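Local coordinates for adhesin LabA (Helicobacter pylori, PDB 6GMM), which acts as an outer-membrane adhesin of the gastric bacterium, whose exodomain probably binds LacdiNAc-type sugars of the gastric mucosa, at residues Ala65-Ala70 with Trp347-Ala352; Pro207-Gly212 with Gly232-Ile237; Ser221-Ile226 with Ala316-Asp321; Ile242-Asp247 with Glu312-Glu317. All coordinates share one frame; numbering follows the deposited sequence.

Contact 1. Residues Ala65-Ala70 with Trp347-Ala352; sequences ALNAAA and WGAGCA
In the helical body of the adhesin exodomain, helix 57-76 receives the disulfide-bearing loop that leads into helix 354-366, and Asn-67 meets Gly-350 where the two come together. The loop backbone comes close to the helix here, at the small Ala-70 and the side-chain-less Gly-350: the CA atoms of Asn-67 and Gly-350 lie 4.2 Å apart. Because chi1 of Asn-67 is -73°, its CG stands beside the backbone N and opposite the carbonyl carbon, and from there the amide reaches across to the loop. Its OD1 accepts the N-H of Gly-350 at 3.1 Å, in a nearly straight bond (170° at the hydrogen) whose donor is tilted 26° from the carbonyl plane. The same oxygen lies 3.9 Å from Ala-349 CB, so this methyl flanks the bond. One helical turn along, Ala-70 points at the loop and sets its CB 4.0 Å from Gly-350 CA, an approach that the bare glycine permits. Gln-74, farther along the same helix, bonds to Ala-349 O and Cys-351 N, while the disulfide from Cys-351 to Cys-326 anchors the loop covalently. The loop is thus held to the helix mainly through its own peptide groups, and the buried N-H of Gly-350 is satisfied by the side-chain amide oxygen of Asn-67.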
loop_
_atom_site.group_PDB
_atom_site.type_symbol
_atom_site.label_atom_id
_atom_site.label_comp_id
_atom_site.label_asym_id
_atom_site.label_seq_id
_atom_site.Cartn_x
_atom_site.Cartn_y
_atom_site.Cartn_z
ATOM N N ALA A 65 3.456 8.961 0.486
ATOM C CA ALA A 65 4.822 8.635 0.920
ATOM C C ALA A 65 5.784 9.726 0.475
ATOM O O ALA A 65 6.593 10.160 1.292
ATOM C CB ALA A 65 5.267 7.280 0.367
ATOM N N LEU A 66 5.643 10.245 -0.772
ATOM C CA LEU A 66 6.558 11.296 -1.284
ATOM C C LEU A 66 6.394 12.633 -0.545
ATOM O O LEU A 66 7.371 13.160 0.007
ATOM C CB LEU A 66 6.412 11.467 -2.811
ATOM C CG LEU A 66 6.603 10.214 -3.670
ATOM C CD1 LEU A 66 6.343 10.511 -5.117
ATOM C CD2 LEU A 66 7.990 9.589 -3.488
ATOM N N ASN A 67 5.155 13.152 -0.485
ATOM C CA ASN A 67 4.826 14.381 0.234
ATOM C C ASN A 67 5.225 14.245 1.693
ATOM O O ASN A 67 5.702 15.204 2.289
ATOM C CB ASN A 67 3.335 14.666 0.142
ATOM C CG ASN A 67 2.893 15.145 -1.219
ATOM O OD1 ASN A 67 3.576 15.924 -1.887
ATOM N ND2 ASN A 67 1.733 14.696 -1.661
ATOM N N ALA A 68 5.051 13.076 2.286
ATOM C CA ALA A 68 5.461 12.970 3.687
ATOM C C ALA A 68 6.988 12.949 3.843
ATOM O O ALA A 68 7.490 13.507 4.823
ATOM C CB ALA A 68 4.799 11.786 4.371
ATOM N N ALA A 69 7.739 12.406 2.855
ATOM C CA ALA A 69 9.208 12.421 2.986
ATOM C C ALA A 69 9.758 13.837 2.765
ATOM O O ALA A 69 10.551 14.312 3.577
ATOM C CB ALA A 69 9.855 11.436 2.042
ATOM N N ALA A 70 9.280 14.534 1.704
ATOM C CA ALA A 70 9.667 15.905 1.387
ATOM C C ALA A 70 9.210 16.857 2.500
ATOM O O ALA A 70 9.959 17.747 2.892
ATOM C CB ALA A 70 9.079 16.332 0.046
ATOM N N TRP A 347 7.405 23.870 -6.642
ATOM C CA TRP A 347 6.955 23.873 -5.244
ATOM C C TRP A 347 5.715 23.003 -5.064
ATOM O O TRP A 347 4.918 23.230 -4.151
ATOM C CB TRP A 347 6.632 25.299 -4.754
ATOM C CG TRP A 347 7.733 26.290 -4.854
ATOM C CD1 TRP A 347 9.006 26.158 -4.389
ATOM C CD2 TRP A 347 7.618 27.627 -5.342
ATOM N NE1 TRP A 347 9.704 27.328 -4.584
ATOM C CE2 TRP A 347 8.879 28.244 -5.177
ATOM C CE3 TRP A 347 6.565 28.372 -5.893
ATOM C CZ2 TRP A 347 9.119 29.567 -5.555
ATOM C CZ3 TRP A 347 6.807 29.682 -6.272
ATOM C CH2 TRP A 347 8.072 30.264 -6.107
ATOM N N GLY A 348 5.571 22.030 -5.943
ATOM C CA GLY A 348 4.448 21.104 -5.981
ATOM C C GLY A 348 4.397 20.063 -4.886
ATOM O O GLY A 348 3.315 19.581 -4.581
ATOM N N ALA A 349 5.538 19.704 -4.287
ATOM C CA ALA A 349 5.587 18.640 -3.277
ATOM C C ALA A 349 5.825 19.089 -1.848
ATOM O O ALA A 349 6.424 20.134 -1.617
ATOM C CB ALA A 349 6.653 17.623 -3.663
ATOM N N GLY A 350 5.418 18.253 -0.898
ATOM C CA GLY A 350 5.695 18.492 0.512
ATOM C C GLY A 350 4.566 18.811 1.463
ATOM O O GLY A 350 3.391 18.512 1.207
ATOM N N CYS A 351 4.962 19.432 2.594
ATOM C CA CYS A 351 4.151 19.773 3.767
ATOM C C CYS A 351 2.898 20.590 3.457
ATOM O O CYS A 351 1.944 20.527 4.232
ATOM C CB CYS A 351 5.017 20.450 4.823
ATOM S SG CYS A 351 6.170 21.672 4.143
ATOM N N ALA A 352 2.866 21.299 2.312
ATOM C CA ALA A 352 1.697 22.085 1.895
ATOM C C ALA A 352 0.530 21.184 1.460
ATOM O O ALA A 352 -0.637 21.599 1.517
ATOM C CB ALA A 352 2.082 22.974 0.732
#

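Contact 2. Residues Pro207-Gly212 with Gly232-Ile237; sequences PWINNG and GSACGI
The indole of Trp-208 lies across the peptide of Gly-232, a broad bump received by a residue with no side chain. CZ3 of Trp-208 comes to 3.5 Å from Gly-232 C, and CG is anti to the backbone N (chi1 -177°), a torsion that turns the ring back over the loop although its CB departs from it. With no side chain on Gly-232, Trp-208 and Gly-212 can both lie close upon it. Gly-212 fits into the same narrow place, its O 3.6 Å from Gly-232 CA. On the inner side, Ile-209 fills the hollow between Ala-234 and Ile-237: its CD1 sits 4.0 Å from Ala-234 CB, while its CG1 is 3.8 Å from Ile-237 CD1. Met-76 of helix 57-76 also packs on Ile-209 and Ala-234. Two backbone bonds fix this fit. Ala-234 N donates to Pro-207 O at 2.9 Å, and Ile-209 N donates to Gly-232 O at 3.2 Å. Ser-233 is the N-cap of helix 234-237; its OG, also bonded to Asp-231, accepts only weakly from Gly-236 N. The two bonds bracket Trp-208 and Ser-233 in a single isolated beta bridge, and the disulfide from Cys-206, just before Pro-207, to Cys-235 ties the two chain runs beside it. Such a pairing is that of a disulfide-closed loop, here one that leaves helix 188-205 and returns at the capped start of helix 234-237.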
loop_
_atom_site.group_PDB
_atom_site.type_symbol
_atom_site.label_atom_id
_atom_site.label_comp_id
_atom_site.label_asym_id
_atom_site.label_seq_id
_atom_site.Cartn_x
_atom_site.Cartn_y
_atom_site.Cartn_z
ATOM N N PRO A 207 21.749 14.412 12.886
ATOM C CA PRO A 207 22.394 15.645 13.377
ATOM C C PRO A 207 21.663 16.227 14.588
ATOM O O PRO A 207 20.563 15.772 14.899
ATOM C CB PRO A 207 22.297 16.575 12.163
ATOM C CG PRO A 207 21.053 16.106 11.465
ATOM C CD PRO A 207 21.167 14.625 11.545
ATOM N N TRP A 208 22.257 17.211 15.262
ATOM C CA TRP A 208 21.645 17.860 16.416
ATOM C C TRP A 208 20.617 18.866 15.929
ATOM O O TRP A 208 20.689 19.305 14.791
ATOM C CB TRP A 208 22.728 18.544 17.256
ATOM C CG TRP A 208 22.281 19.212 18.523
ATOM C CD1 TRP A 208 22.263 20.553 18.773
ATOM C CD2 TRP A 208 21.937 18.569 19.758
ATOM N NE1 TRP A 208 21.931 20.790 20.090
ATOM C CE2 TRP A 208 21.720 19.589 20.718
ATOM C CE3 TRP A 208 21.790 17.229 20.154
ATOM C CZ2 TRP A 208 21.319 19.308 22.037
ATOM C CZ3 TRP A 208 21.429 16.951 21.470
ATOM C CH2 TRP A 208 21.185 17.983 22.392
ATOM N N ILE A 209 19.627 19.175 16.760
ATOM C CA ILE A 209 18.606 20.176 16.446
ATOM C C ILE A 209 18.943 21.357 17.341
ATOM O O ILE A 209 19.217 21.138 18.527
ATOM C CB ILE A 209 17.151 19.630 16.670
ATOM C CG1 ILE A 209 16.798 18.413 15.723
ATOM C CG2 ILE A 209 16.094 20.741 16.556
ATOM C CD1 ILE A 209 16.858 18.679 14.168
ATOM N N ASN A 210 18.943 22.592 16.787
ATOM C CA ASN A 210 19.281 23.831 17.520
ATOM C C ASN A 210 18.510 23.906 18.838
ATOM O O ASN A 210 17.285 23.714 18.848
ATOM C CB ASN A 210 19.053 25.114 16.660
ATOM C CG ASN A 210 19.846 25.201 15.361
ATOM O OD1 ASN A 210 19.429 25.860 14.379
ATOM N ND2 ASN A 210 21.009 24.553 15.317
ATOM N N ASN A 211 19.246 24.100 19.959
ATOM C CA ASN A 211 18.676 24.152 21.320
ATOM C C ASN A 211 17.964 22.832 21.725
ATOM O O ASN A 211 17.052 22.838 22.559
ATOM C CB ASN A 211 17.758 25.382 21.503
ATOM C CG ASN A 211 18.417 26.678 21.107
ATOM O OD1 ASN A 211 19.406 27.108 21.705
ATOM N ND2 ASN A 211 17.895 27.320 20.072
ATOM N N GLY A 212 18.410 21.718 21.137
ATOM C CA GLY A 212 17.869 20.389 21.400
ATOM C C GLY A 212 16.393 20.294 21.091
ATOM O O GLY A 212 15.660 19.573 21.774
ATOM N N GLY A 232 17.784 15.571 22.184
ATOM C CA GLY A 232 17.875 16.723 21.293
ATOM C C GLY A 232 18.310 16.492 19.862
ATOM O O GLY A 232 18.372 17.452 19.095
ATOM N N SER A 233 18.600 15.240 19.473
ATOM C CA SER A 233 19.020 14.924 18.102
ATOM C C SER A 233 17.813 14.747 17.179
ATOM O O SER A 233 16.710 14.552 17.686
ATOM C CB SER A 233 19.874 13.664 18.095
ATOM O OG SER A 233 19.093 12.496 18.287
ATOM N N ALA A 234 18.021 14.794 15.835
ATOM C CA ALA A 234 16.959 14.605 14.822
ATOM C C ALA A 234 16.284 13.235 14.915
ATOM O O ALA A 234 15.042 13.141 14.881
ATOM C CB ALA A 234 17.509 14.812 13.411
ATOM N N CYS A 235 17.090 12.164 15.037
ATOM C CA CYS A 235 16.533 10.812 15.120
ATOM C C CYS A 235 15.896 10.509 16.504
ATOM O O CYS A 235 15.134 9.551 16.641
ATOM C CB CYS A 235 17.558 9.762 14.705
ATOM S SG CYS A 235 18.693 9.263 16.026
ATOM N N GLY A 236 16.174 11.350 17.493
ATOM C CA GLY A 236 15.567 11.255 18.816
ATOM C C GLY A 236 14.221 11.952 18.835
ATOM O O GLY A 236 13.196 11.314 19.046
ATOM N N ILE A 237 14.215 13.265 18.558
ATOM C CA ILE A 237 13.004 14.094 18.482
ATOM C C ILE A 237 11.942 13.505 17.505
ATOM O O ILE A 237 10.763 13.459 17.845
ATOM C CB ILE A 237 13.376 15.568 18.128
ATOM C CG1 ILE A 237 14.135 16.224 19.287
ATOM C CG2 ILE A 237 12.143 16.416 17.791
ATOM C CD1 ILE A 237 15.011 17.423 18.874
#

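Contact 3. Residues Ser221-Ile226 with Ala316-Asp321; sequences SLWEGI and AEFVKD
A type II beta turn, Trp-223 to Ile-226, leans on the short helix 316-323, and the ring of Phe-318 packs against it. Ile-226 lies over one face of that ring: its CD1 stands 3.9 Å from the centroid and 15° off the normal, a CH-pi contact placed toward the rim. CG1 of Ile-226 presses closer still, 3.4 Å from Phe-318 CD1. The ring is set beside the turn by chi1 of -179°, with CG trans to the backbone N. Around its edge come other parts of the turn. Glu-224 O lies in the ring plane, and Trp-223 CB meets Phe-318 CE1 at 4.1 Å, whereas the indole itself is held elsewhere, its NE1 bonded to Val-75 O and its ring edge-to-face with Phe-238. Gly-225, without a side chain, brings its CA to Glu-317 CB at 3.8 Å. Farther along the helix, the side chains of Glu-224 and Asp-321 pass at a slant, touching through their CB atoms at 3.7 Å. Their carboxylates are almost perpendicular (86°), with Glu-224 OE1 and Asp-321 OD2 5.4 Å apart, and a bond from OE1 to Ser-218 holds the Glu-224 group. The backbone of the turn is tied to the same helix by a hydrogen bond between Glu-224 O and Ser-322 OG, and Phe-318 CA adds a CA-H...O contact to Glu-224 O at 3.4 Å.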
loop_
_atom_site.group_PDB
_atom_site.type_symbol
_atom_site.label_atom_id
_atom_site.label_comp_id
_atom_site.label_asym_id
_atom_site.label_seq_id
_atom_site.Cartn_x
_atom_site.Cartn_y
_atom_site.Cartn_z
ATOM N N SER A 221 8.397 22.356 22.146
ATOM C CA SER A 221 9.413 22.299 21.084
ATOM C C SER A 221 9.177 23.369 20.014
ATOM O O SER A 221 8.325 24.241 20.195
ATOM C CB SER A 221 9.432 20.926 20.422
ATOM O OG SER A 221 8.476 20.875 19.376
ATOM N N LEU A 222 9.924 23.283 18.892
ATOM C CA LEU A 222 9.805 24.188 17.758
ATOM C C LEU A 222 8.597 23.890 16.893
ATOM O O LEU A 222 8.223 24.750 16.085
ATOM C CB LEU A 222 11.061 24.135 16.874
ATOM C CG LEU A 222 12.335 24.745 17.426
ATOM C CD1 LEU A 222 13.506 24.294 16.601
ATOM C CD2 LEU A 222 12.266 26.267 17.461
ATOM N N TRP A 223 8.016 22.662 17.013
ATOM C CA TRP A 223 6.866 22.236 16.233
ATOM C C TRP A 223 5.734 21.772 17.133
ATOM O O TRP A 223 5.971 21.071 18.125
ATOM C CB TRP A 223 7.240 21.086 15.268
ATOM C CG TRP A 223 8.552 21.261 14.550
ATOM C CD1 TRP A 223 8.739 21.673 13.262
ATOM C CD2 TRP A 223 9.850 20.929 15.058
ATOM N NE1 TRP A 223 10.084 21.678 12.956
ATOM C CE2 TRP A 223 10.788 21.220 14.040
ATOM C CE3 TRP A 223 10.320 20.458 16.296
ATOM C CZ2 TRP A 223 12.169 21.083 14.232
ATOM C CZ3 TRP A 223 11.687 20.327 16.486
ATOM C CH2 TRP A 223 12.594 20.633 15.462
ATOM N N GLU A 224 4.492 22.117 16.754
ATOM C CA GLU A 224 3.281 21.650 17.442
ATOM C C GLU A 224 3.182 20.148 17.212
ATOM O O GLU A 224 3.566 19.678 16.140
ATOM C CB GLU A 224 2.031 22.332 16.869
ATOM C CG GLU A 224 1.886 23.787 17.276
ATOM C CD GLU A 224 1.533 24.033 18.733
ATOM O OE1 GLU A 224 1.006 23.110 19.395
ATOM O OE2 GLU A 224 1.758 25.169 19.203
ATOM N N GLY A 225 2.739 19.403 18.222
ATOM C CA GLY A 225 2.592 17.952 18.107
ATOM C C GLY A 225 3.860 17.152 18.345
ATOM O O GLY A 225 3.779 15.934 18.520
ATOM N N ILE A 226 5.041 17.826 18.354
ATOM C CA ILE A 226 6.343 17.228 18.617
ATOM C C ILE A 226 6.723 17.613 20.052
ATOM O O ILE A 226 6.903 18.789 20.356
ATOM C CB ILE A 226 7.380 17.713 17.570
ATOM C CG1 ILE A 226 6.988 17.287 16.115
ATOM C CG2 ILE A 226 8.806 17.304 17.935
ATOM C CD1 ILE A 226 6.976 15.778 15.763
ATOM N N ALA A 316 -1.971 14.149 14.912
ATOM C CA ALA A 316 -2.801 15.092 14.171
ATOM C C ALA A 316 -2.339 16.565 14.249
ATOM O O ALA A 316 -2.407 17.240 13.227
ATOM C CB ALA A 316 -4.255 14.958 14.606
ATOM N N GLU A 317 -1.856 17.047 15.435
ATOM C CA GLU A 317 -1.375 18.422 15.661
ATOM C C GLU A 317 -0.151 18.747 14.820
ATOM O O GLU A 317 0.045 19.898 14.452
ATOM C CB GLU A 317 -1.047 18.717 17.155
ATOM C CG GLU A 317 -2.114 18.285 18.149
ATOM C CD GLU A 317 -2.201 16.783 18.382
ATOM O OE1 GLU A 317 -1.234 16.205 18.930
ATOM O OE2 GLU A 317 -3.218 16.179 17.967
ATOM N N PHE A 318 0.704 17.750 14.572
ATOM C CA PHE A 318 1.900 17.937 13.765
ATOM C C PHE A 318 1.500 18.054 12.289
ATOM O O PHE A 318 2.143 18.763 11.528
ATOM C CB PHE A 318 2.900 16.778 13.987
ATOM C CG PHE A 318 4.188 16.910 13.204
ATOM C CD1 PHE A 318 5.047 17.995 13.411
ATOM C CD2 PHE A 318 4.530 15.975 12.234
ATOM C CE1 PHE A 318 6.231 18.109 12.688
ATOM C CE2 PHE A 318 5.719 16.104 11.501
ATOM C CZ PHE A 318 6.560 17.160 11.742
ATOM N N VAL A 319 0.452 17.364 11.887
ATOM C CA VAL A 319 0.001 17.431 10.495
ATOM C C VAL A 319 -0.688 18.781 10.240
ATOM O O VAL A 319 -0.258 19.494 9.336
ATOM C CB VAL A 319 -0.849 16.216 10.048
ATOM C CG1 VAL A 319 -1.272 16.350 8.578
ATOM C CG2 VAL A 319 -0.077 14.908 10.261
ATOM N N LYS A 320 -1.688 19.160 11.079
ATOM C CA LYS A 320 -2.434 20.401 10.897
ATOM C C LYS A 320 -1.706 21.671 11.371
ATOM O O LYS A 320 -1.798 22.676 10.669
ATOM C CB LYS A 320 -3.862 20.325 11.508
ATOM C CG LYS A 320 -3.973 20.194 13.030
ATOM N N ASP A 321 -1.002 21.646 12.526
ATOM C CA ASP A 321 -0.393 22.856 13.086
ATOM C C ASP A 321 1.139 22.984 12.927
ATOM O O ASP A 321 1.747 23.858 13.529
ATOM C CB ASP A 321 -0.803 23.019 14.552
ATOM C CG ASP A 321 -2.295 23.146 14.741
ATOM O OD1 ASP A 321 -2.932 23.884 13.959
ATOM O OD2 ASP A 321 -2.826 22.514 15.671
#

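Contact 4. Residues Ile242-Asp247 with Glu312-Glu317; sequences ISAIQD and ERIPAE
Arg-313 reaches Asp-247 and Ser-243 by a chain that leaves with chi1 -65°, runs extended through chi2 and then bends at chi3 (52°), which swings the guanidinium over the flank of helix 239-264. It belongs to the connection between the long helix 287-311 and the short helix 316-323, a link packed against a neighbour in the helical bundle. The salt bridge is made by a single pair of atoms: Asp-247 OD2 approaches Arg-313 NH1 at 3.0 Å, in the plane of the guanidinium and at its edge. The carboxylate and guanidinium planes are 42° apart, so the two groups do not meet as a flat, two-pronged pair. One turn earlier, Ser-243 OG sits at the same guanidinium's edge and takes weak hydrogen bonds, 3.2 Å from Arg-313 NH2 and longer from NH1. The guanidinium is thereby kept against the helix by two residues four apart, with Ala-244 N over one of its faces. Arg-313 is exposed, so solvent probably screens this pair. Beneath it the contact turns apolar. Ala-244 points at the link, its CB 3.8 Å from Ile-314 CG1. Ile-245 also packs on Ile-199 and Leu-72 of two further helices, so Ile-314 joins the apolar packing that Ile-245 makes with them. Asn-240 ND2 secures the link by bonding to Arg-313 O. A further apolar touch joins Ile-314 CD1 and Ile-245 CG1, at 4.1 Å.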
loop_
_atom_site.group_PDB
_atom_site.type_symbol
_atom_site.label_atom_id
_atom_site.label_comp_id
_atom_site.label_asym_id
_atom_site.label_seq_id
_atom_site.Cartn_x
_atom_site.Cartn_y
_atom_site.Cartn_z
ATOM N N ILE A 242 9.883 9.548 11.701
ATOM C CA ILE A 242 10.827 8.856 10.804
ATOM C C ILE A 242 10.323 7.400 10.613
ATOM O O ILE A 242 10.241 6.924 9.486
ATOM C CB ILE A 242 12.261 8.893 11.403
ATOM C CG1 ILE A 242 12.849 10.333 11.378
ATOM C CG2 ILE A 242 13.199 7.871 10.740
ATOM C CD1 ILE A 242 13.972 10.547 12.381
ATOM N N SER A 243 9.968 6.720 11.718
ATOM C CA SER A 243 9.518 5.338 11.645
ATOM C C SER A 243 8.274 5.187 10.751
ATOM O O SER A 243 8.295 4.364 9.821
ATOM C CB SER A 243 9.295 4.748 13.034
ATOM O OG SER A 243 8.969 3.368 12.944
ATOM N N ALA A 244 7.241 6.042 10.984
ATOM C CA ALA A 244 5.993 6.032 10.216
ATOM C C ALA A 244 6.268 6.265 8.747
ATOM O O ALA A 244 5.667 5.613 7.909
ATOM C CB ALA A 244 5.057 7.107 10.732
ATOM N N ILE A 245 7.200 7.155 8.430
ATOM C CA ILE A 245 7.474 7.483 7.036
ATOM C C ILE A 245 8.224 6.358 6.341
ATOM O O ILE A 245 7.924 6.062 5.183
ATOM C CB ILE A 245 8.158 8.871 6.887
ATOM C CG1 ILE A 245 7.235 10.000 7.459
ATOM C CG2 ILE A 245 8.498 9.118 5.410
ATOM C CD1 ILE A 245 7.891 11.458 7.521
ATOM N N GLN A 246 9.181 5.727 7.041
ATOM C CA GLN A 246 9.950 4.593 6.503
ATOM C C GLN A 246 9.047 3.459 6.095
ATOM O O GLN A 246 9.216 2.919 4.997
ATOM C CB GLN A 246 10.996 4.094 7.513
ATOM C CG GLN A 246 12.158 5.096 7.699
ATOM C CD GLN A 246 13.220 5.021 6.622
ATOM O OE1 GLN A 246 14.401 4.801 6.934
ATOM N NE2 GLN A 246 12.855 5.302 5.338
ATOM N N ASP A 247 8.046 3.133 6.942
ATOM C CA ASP A 247 7.073 2.062 6.680
ATOM C C ASP A 247 6.139 2.473 5.514
ATOM O O ASP A 247 5.774 1.634 4.690
ATOM C CB ASP A 247 6.267 1.817 7.949
ATOM C CG ASP A 247 7.023 1.135 9.081
ATOM O OD1 ASP A 247 7.941 0.318 8.788
ATOM O OD2 ASP A 247 6.611 1.307 10.252
ATOM N N GLU A 312 -1.083 7.528 10.157
ATOM C CA GLU A 312 -1.892 7.892 11.319
ATOM C C GLU A 312 -1.166 7.701 12.642
ATOM O O GLU A 312 -1.714 8.092 13.676
ATOM C CB GLU A 312 -3.252 7.177 11.310
ATOM C CG GLU A 312 -4.225 7.756 10.295
ATOM C CD GLU A 312 -5.569 7.058 10.188
ATOM O OE1 GLU A 312 -5.877 6.188 11.038
ATOM O OE2 GLU A 312 -6.334 7.417 9.263
ATOM N N ARG A 313 0.090 7.174 12.616
ATOM C CA ARG A 313 0.923 7.086 13.827
ATOM C C ARG A 313 1.453 8.484 14.139
ATOM O O ARG A 313 1.850 8.753 15.273
ATOM C CB ARG A 313 2.105 6.137 13.653
ATOM C CG ARG A 313 1.719 4.689 13.449
ATOM C CD ARG A 313 2.920 3.897 12.980
ATOM N NE ARG A 313 4.060 4.118 13.865
ATOM C CZ ARG A 313 5.282 3.649 13.651
ATOM N NH1 ARG A 313 5.538 2.908 12.579
ATOM N NH2 ARG A 313 6.253 3.894 14.518
ATOM N N ILE A 314 1.481 9.365 13.111
ATOM C CA ILE A 314 1.918 10.758 13.206
ATOM C C ILE A 314 0.793 11.548 13.910
ATOM O O ILE A 314 -0.358 11.479 13.459
ATOM C CB ILE A 314 2.263 11.358 11.800
ATOM C CG1 ILE A 314 3.310 10.474 11.043
ATOM C CG2 ILE A 314 2.664 12.840 11.899
ATOM C CD1 ILE A 314 4.018 11.093 9.804
ATOM N N PRO A 315 1.095 12.306 14.999
ATOM C CA PRO A 315 0.021 13.034 15.700
ATOM C C PRO A 315 -0.646 14.089 14.835
ATOM O O PRO A 315 0.023 14.805 14.097
ATOM C CB PRO A 315 0.717 13.655 16.916
ATOM C CG PRO A 315 2.131 13.514 16.680
ATOM C CD PRO A 315 2.391 12.462 15.685
ATOM N N ALA A 316 -1.971 14.149 14.912
ATOM C CA ALA A 316 -2.801 15.092 14.171
ATOM C C ALA A 316 -2.339 16.565 14.249
ATOM O O ALA A 316 -2.407 17.240 13.227
ATOM C CB ALA A 316 -4.255 14.958 14.606
ATOM N N GLU A 317 -1.856 17.047 15.435
ATOM C CA GLU A 317 -1.375 18.422 15.661
ATOM C C GLU A 317 -0.151 18.747 14.820
ATOM O O GLU A 317 0.045 19.898 14.452
ATOM C CB GLU A 317 -1.047 18.717 17.155
ATOM C CG GLU A 317 -2.114 18.285 18.149
ATOM C CD GLU A 317 -2.201 16.783 18.382
ATOM O OE1 GLU A 317 -1.234 16.205 18.930
ATOM O OE2 GLU A 317 -3.218 16.179 17.967
#

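The four contacts lie on the same side of the chain's centre and show how one helical body is stitched together by its loops. Contact 1 closes the longest loop, and the other three are nested within it. It touches contact 4, where Ala-68 O packs against Ile-245 CD1 at 3.4 Å, but stays about 12 Å from contact 2 at the nearest atoms. Contacts 3 and 4, with centres 12 Å apart, share Ala-316 and Glu-317, and Gly-225 O meets Pro-315 CG between them. Contacts 2 and 3 alternate along the chain and join through Ile-237 CG2 and Ile-226 CG2, 3.5 Å apart. Helix 234-237 then leads from contact 2 into helix 239-264 of contact 4.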